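Local coordinates for flagellar biosynthetic protein FlhB (Aquifex aeolicus, PDB 3B1S) that is probably required for building the rod of the flagellar basal body and, with FliI and FliH, may form the flagellar protein export apparatus, at residues K14-G26 with Y54-Y68. Numbering follows the deposited sequence.
Sequences KDKAPVVVAKGKG and YPAVEVGKEISPKFY
Lys23 and Lys25 take the Tyr54 ring between them where strand 19-25, one half of an antiparallel two-stranded sheet in the C-terminal domain of this type III secretion exporter, meets the loop between helices 47-53 and 68-84. Two backbone hydrogen bonds tie that loop to the start of the strand and the residue before it. Ile63 N gives its hydrogen to Pro18 O at 2.9 Å, and Gly60 N reaches Val20 O at 2.8 Å, with an N-H...O angle of 165°. Each carbonyl also receives a CA-H...O contact, from Glu62 and Val59 respectively. Gly60 sits inside a type II turn running from Glu58 to Lys61, closed by a bond from Lys61 N to Glu58 O.

Apolar side chains pack next to these bonds. Val20 points at the loop: with chi1 at -170°, CG2 stands anti to the carbonyl carbon and beside the backbone N, which brings it to Val57 CG2 at 3.7 Å and near Ile63 CG2. Pro18 CD lies against Ile63 CD1, and both side chains continue onto Val71 of helix 68-84, joining the start of the strand, the loop and the helix in one cluster. Ala17 CB packs on Tyr68 CE2 at 3.5 Å. Val59 lays CG1 near Val21 O and also packs on an apolar side chain of the other chain in the assembly.

Round the Tyr54 ring, Lys23 CB rests over one face and Lys25 CE over the opposite one, both CH-pi contacts offset toward the rim; Lys25 CE lies 3.7 Å from the ring centroid. Strand 4-9 adds Ile4 and Ile6 to its packing. Lys23 runs extended past the ring, and its NZ is held by two loop carbonyls: Val57 O at 3.2 Å, approached almost head-on, and Tyr54 O, also at 3.2 Å, which NZ approaches from 32° out of the carbonyl plane.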
loop_
_atom_site.group_PDB
_atom_site.type_symbol
_atom_site.label_atom_id
_atom_site.label_comp_id
_atom_site.label_asym_id
_atom_site.label_seq_id
_atom_site.Cartn_x
_atom_site.Cartn_y
_atom_site.Cartn_z
ATOM N N LYS D 14 -2.772 2.158 -18.459
ATOM C CA LYS D 14 -1.539 2.885 -18.090
ATOM C C LYS D 14 -0.371 2.230 -17.314
ATOM O O LYS D 14 0.750 2.260 -17.786
ATOM C CB LYS D 14 -1.908 4.158 -17.333
ATOM C CG LYS D 14 -0.693 4.966 -16.906
ATOM C CD LYS D 14 -1.082 6.269 -16.237
ATOM C CE LYS D 14 0.064 7.258 -16.270
ATOM N NZ LYS D 14 -0.358 8.606 -15.821
ATOM N N ASP D 15 -0.623 1.586 -16.182
ATOM C CA ASP D 15 0.456 0.939 -15.417
ATOM C C ASP D 15 0.822 -0.472 -15.909
ATOM O O ASP D 15 -0.007 -1.384 -15.926
ATOM C CB ASP D 15 0.146 0.906 -13.897
ATOM C CG ASP D 15 -0.536 2.180 -13.377
ATOM O OD1 ASP D 15 -0.058 2.697 -12.341
ATOM O OD2 ASP D 15 -1.548 2.651 -13.973
ATOM N N LYS D 16 2.082 -0.640 -16.289
ATOM C CA LYS D 16 2.578 -1.957 -16.655
ATOM C C LYS D 16 2.482 -2.893 -15.460
ATOM O O LYS D 16 2.246 -4.095 -15.605
ATOM C CB LYS D 16 4.017 -1.885 -17.207
ATOM C CG LYS D 16 4.051 -1.489 -18.703
ATOM C CD LYS D 16 5.377 -1.841 -19.414
ATOM C CE LYS D 16 5.352 -1.330 -20.880
ATOM N NZ LYS D 16 6.530 -1.749 -21.716
ATOM N N ALA D 17 2.646 -2.311 -14.281
ATOM C CA ALA D 17 2.598 -3.031 -13.028
ATOM C C ALA D 17 1.999 -2.140 -11.919
ATOM O O ALA D 17 1.788 -0.940 -12.135
ATOM C CB ALA D 17 3.999 -3.547 -12.656
ATOM N N PRO D 18 1.677 -2.738 -10.754
ATOM C CA PRO D 18 1.236 -2.001 -9.557
ATOM C C PRO D 18 2.287 -1.053 -8.900
ATOM O O PRO D 18 3.397 -1.467 -8.568
ATOM C CB PRO D 18 0.855 -3.127 -8.602
ATOM C CG PRO D 18 0.503 -4.276 -9.512
ATOM C CD PRO D 18 1.454 -4.192 -10.602
ATOM N N VAL D 19 1.894 0.208 -8.745
ATOM C CA VAL D 19 2.628 1.242 -8.031
ATOM C C VAL D 19 2.314 1.148 -6.530
ATOM O O VAL D 19 1.156 1.131 -6.144
ATOM C CB VAL D 19 2.156 2.662 -8.503
ATOM C CG1 VAL D 19 3.069 3.761 -7.996
ATOM C CG2 VAL D 19 2.074 2.736 -10.003
ATOM N N VAL D 20 3.331 1.120 -5.680
ATOM C CA VAL D 20 3.099 1.182 -4.241
ATOM C C VAL D 20 2.771 2.602 -3.842
ATOM O O VAL D 20 3.636 3.443 -3.872
ATOM C CB VAL D 20 4.357 0.804 -3.458
ATOM C CG1 VAL D 20 4.028 0.637 -1.985
ATOM C CG2 VAL D 20 5.014 -0.440 -4.036
ATOM N N VAL D 21 1.533 2.894 -3.471
ATOM C CA VAL D 21 1.229 4.275 -3.100
ATOM C C VAL D 21 1.387 4.577 -1.608
ATOM O O VAL D 21 1.458 5.730 -1.216
ATOM C CB VAL D 21 -0.134 4.779 -3.641
ATOM C CG1 VAL D 21 -0.468 4.086 -4.929
ATOM C CG2 VAL D 21 -1.263 4.634 -2.629
ATOM N N ALA D 22 1.455 3.534 -0.789
ATOM C CA ALA D 22 1.659 3.668 0.640
ATOM C C ALA D 22 2.179 2.341 1.177
ATOM O O ALA D 22 1.866 1.293 0.614
ATOM C CB ALA D 22 0.377 4.016 1.289
ATOM N N LYS D 23 3.005 2.385 2.226
ATOM C CA LYS D 23 3.281 1.210 3.069
ATOM C C LYS D 23 3.207 1.641 4.555
ATOM O O LYS D 23 3.409 2.813 4.846
ATOM C CB LYS D 23 4.596 0.526 2.675
ATOM C CG LYS D 23 5.881 1.264 3.036
ATOM C CD LYS D 23 7.100 0.396 2.751
ATOM C CE LYS D 23 8.409 1.191 2.826
ATOM N NZ LYS D 23 9.609 0.295 2.659
ATOM N N GLY D 24 2.882 0.722 5.472
ATOM C CA GLY D 24 2.531 1.107 6.849
ATOM C C GLY D 24 2.623 0.073 7.964
ATOM O O GLY D 24 2.184 -1.076 7.803
ATOM N N LYS D 25 3.193 0.478 9.104
ATOM C CA LYS D 25 3.200 -0.362 10.315
ATOM C C LYS D 25 2.436 0.360 11.424
ATOM O O LYS D 25 2.358 1.617 11.419
ATOM C CB LYS D 25 4.624 -0.662 10.791
ATOM C CG LYS D 25 5.450 -1.504 9.858
ATOM C CD LYS D 25 6.879 -0.938 9.820
ATOM C CE LYS D 25 7.812 -1.623 8.775
ATOM N NZ LYS D 25 8.925 -0.693 8.267
ATOM N N GLY D 26 1.877 -0.412 12.360
ATOM C CA GLY D 26 1.206 0.182 13.517
ATOM C C GLY D 26 0.011 1.060 13.157
ATOM O O GLY D 26 -0.938 0.592 12.501
ATOM N N TYR D 54 6.998 -5.765 2.106
ATOM C CA TYR D 54 7.285 -4.503 2.795
ATOM C C TYR D 54 8.700 -3.920 2.610
ATOM O O TYR D 54 8.844 -2.788 2.116
ATOM C CB TYR D 54 6.967 -4.621 4.292
ATOM C CG TYR D 54 6.613 -3.295 4.909
ATOM C CD1 TYR D 54 5.330 -3.062 5.377
ATOM C CD2 TYR D 54 7.546 -2.253 4.988
ATOM C CE1 TYR D 54 4.977 -1.856 5.920
ATOM C CE2 TYR D 54 7.198 -1.033 5.535
ATOM C CZ TYR D 54 5.906 -0.850 5.995
ATOM O OH TYR D 54 5.511 0.333 6.544
ATOM N N PRO D 55 9.750 -4.667 3.037
ATOM C CA PRO D 55 11.094 -4.097 2.916
ATOM C C PRO D 55 11.484 -3.985 1.460
ATOM O O PRO D 55 12.374 -3.212 1.112
ATOM C CB PRO D 55 11.977 -5.139 3.616
ATOM C CG PRO D 55 11.032 -5.910 4.531
ATOM C CD PRO D 55 9.788 -5.989 3.698
ATOM N N ALA D 56 10.778 -4.739 0.626
ATOM C CA ALA D 56 11.163 -4.958 -0.753
ATOM C C ALA D 56 11.034 -3.715 -1.636
ATOM O O ALA D 56 11.867 -3.470 -2.512
ATOM C CB ALA D 56 10.367 -6.121 -1.334
ATOM N N VAL D 57 9.926 -3.017 -1.460
ATOM C CA VAL D 57 9.587 -1.891 -2.292
ATOM C C VAL D 57 9.455 -0.573 -1.606
ATOM O O VAL D 57 9.646 -0.472 -0.417
ATOM C CB VAL D 57 8.325 -2.167 -3.060
ATOM C CG1 VAL D 57 8.607 -3.152 -4.163
ATOM C CG2 VAL D 57 7.292 -2.714 -2.141
ATOM N N GLU D 58 9.144 0.449 -2.384
ATOM C CA GLU D 58 9.086 1.771 -1.841
ATOM C C GLU D 58 7.991 2.602 -2.478
ATOM O O GLU D 58 7.541 2.330 -3.592
ATOM C CB GLU D 58 10.451 2.446 -1.998
ATOM C CG GLU D 58 10.810 2.836 -3.436
ATOM C CD GLU D 58 12.203 3.444 -3.548
ATOM O OE1 GLU D 58 13.158 2.826 -3.022
ATOM O OE2 GLU D 58 12.343 4.537 -4.154
ATOM N N VAL D 59 7.602 3.650 -1.767
ATOM C CA VAL D 59 6.487 4.489 -2.156
ATOM C C VAL D 59 6.692 5.290 -3.436
ATOM O O VAL D 59 7.580 6.133 -3.528
ATOM C CB VAL D 59 6.114 5.419 -1.018
ATOM C CG1 VAL D 59 4.889 6.264 -1.385
ATOM C CG2 VAL D 59 5.871 4.597 0.249
ATOM N N GLY D 60 5.825 5.031 -4.407
ATOM C CA GLY D 60 5.838 5.713 -5.690
ATOM C C GLY D 60 6.476 4.885 -6.787
ATOM O O GLY D 60 6.357 5.212 -7.953
ATOM N N LYS D 61 7.140 3.802 -6.422
ATOM C CA LYS D 61 7.784 2.985 -7.429
ATOM C C LYS D 61 7.182 1.578 -7.673
ATOM O O LYS D 61 7.101 0.744 -6.759
ATOM C CB LYS D 61 9.285 2.950 -7.165
ATOM C CG LYS D 61 9.905 4.341 -7.337
ATOM C CD LYS D 61 11.401 4.372 -7.022
ATOM C CE LYS D 61 11.928 5.817 -7.089
ATOM N NZ LYS D 61 13.403 5.834 -7.307
ATOM N N GLU D 62 6.951 1.267 -8.941
ATOM C CA GLU D 62 6.306 0.047 -9.377
ATOM C C GLU D 62 7.011 -1.145 -8.836
ATOM O O GLU D 62 8.202 -1.151 -8.690
ATOM C CB GLU D 62 6.401 -0.089 -10.882
ATOM C CG GLU D 62 5.481 0.758 -11.658
ATOM C CD GLU D 62 5.580 0.462 -13.108
ATOM O OE1 GLU D 62 4.875 1.089 -13.900
ATOM O OE2 GLU D 62 6.373 -0.406 -13.464
ATOM N N ILE D 63 6.238 -2.156 -8.509
ATOM C CA ILE D 63 6.763 -3.343 -7.876
ATOM C C ILE D 63 7.763 -3.992 -8.815
ATOM O O ILE D 63 7.781 -3.717 -10.017
ATOM C CB ILE D 63 5.632 -4.320 -7.475
ATOM C CG1 ILE D 63 4.847 -4.794 -8.699
ATOM C CG2 ILE D 63 4.671 -3.628 -6.548
ATOM C CD1 ILE D 63 3.980 -6.012 -8.479
ATOM N N SER D 64 8.591 -4.817 -8.210
ATOM C CA SER D 64 9.541 -5.642 -8.936
ATOM C C SER D 64 8.777 -6.567 -9.851
ATOM O O SER D 64 7.695 -7.043 -9.478
ATOM C CB SER D 64 10.358 -6.508 -7.967
ATOM O OG SER D 64 11.160 -5.732 -7.132
ATOM N N PRO D 65 9.323 -6.814 -11.108
ATOM C CA PRO D 65 8.891 -7.962 -11.896
ATOM C C PRO D 65 8.738 -9.258 -11.069
ATOM O O PRO D 65 7.734 -9.963 -11.209
ATOM C CB PRO D 65 9.972 -8.048 -12.969
ATOM C CG PRO D 65 10.248 -6.583 -13.262
ATOM C CD PRO D 65 10.153 -5.891 -11.911
ATOM N N LYS D 66 9.583 -9.463 -10.081
ATOM C CA LYS D 66 9.466 -10.678 -9.326
ATOM C C LYS D 66 8.119 -10.832 -8.705
ATOM O O LYS D 66 7.504 -11.868 -8.834
ATOM C CB LYS D 66 10.421 -10.612 -8.158
ATOM C CG LYS D 66 9.826 -11.226 -6.921
ATOM C CD LYS D 66 10.859 -11.930 -6.065
ATOM C CE LYS D 66 10.248 -13.141 -5.369
ATOM N NZ LYS D 66 11.204 -13.927 -4.545
ATOM N N PHE D 67 7.590 -9.783 -8.128
ATOM C CA PHE D 67 6.314 -9.903 -7.456
ATOM C C PHE D 67 5.155 -10.134 -8.381
ATOM O O PHE D 67 4.058 -10.316 -7.924
ATOM C CB PHE D 67 6.020 -8.670 -6.636
ATOM C CG PHE D 67 6.788 -8.603 -5.379
ATOM C CD1 PHE D 67 6.582 -9.524 -4.393
ATOM C CD2 PHE D 67 7.708 -7.611 -5.175
ATOM C CE1 PHE D 67 7.277 -9.459 -3.243
ATOM C CE2 PHE D 67 8.407 -7.548 -4.024
ATOM C CZ PHE D 67 8.194 -8.467 -3.058
ATOM N N TYR D 68 5.346 -10.038 -9.678
ATOM C CA TYR D 68 4.176 -10.042 -10.546
ATOM C C TYR D 68 3.347 -11.289 -10.288
ATOM O O TYR D 68 2.129 -11.264 -10.451
ATOM C CB TYR D 68 4.533 -9.912 -12.013
ATOM C CG TYR D 68 5.250 -8.633 -12.373
ATOM C CD1 TYR D 68 5.939 -8.529 -13.582
ATOM C CD2 TYR D 68 5.267 -7.538 -11.514
ATOM C CE1 TYR D 68 6.620 -7.356 -13.950
ATOM C CE2 TYR D 68 5.951 -6.362 -11.871
ATOM C CZ TYR D 68 6.627 -6.287 -13.093
ATOM O OH TYR D 68 7.305 -5.156 -13.464
#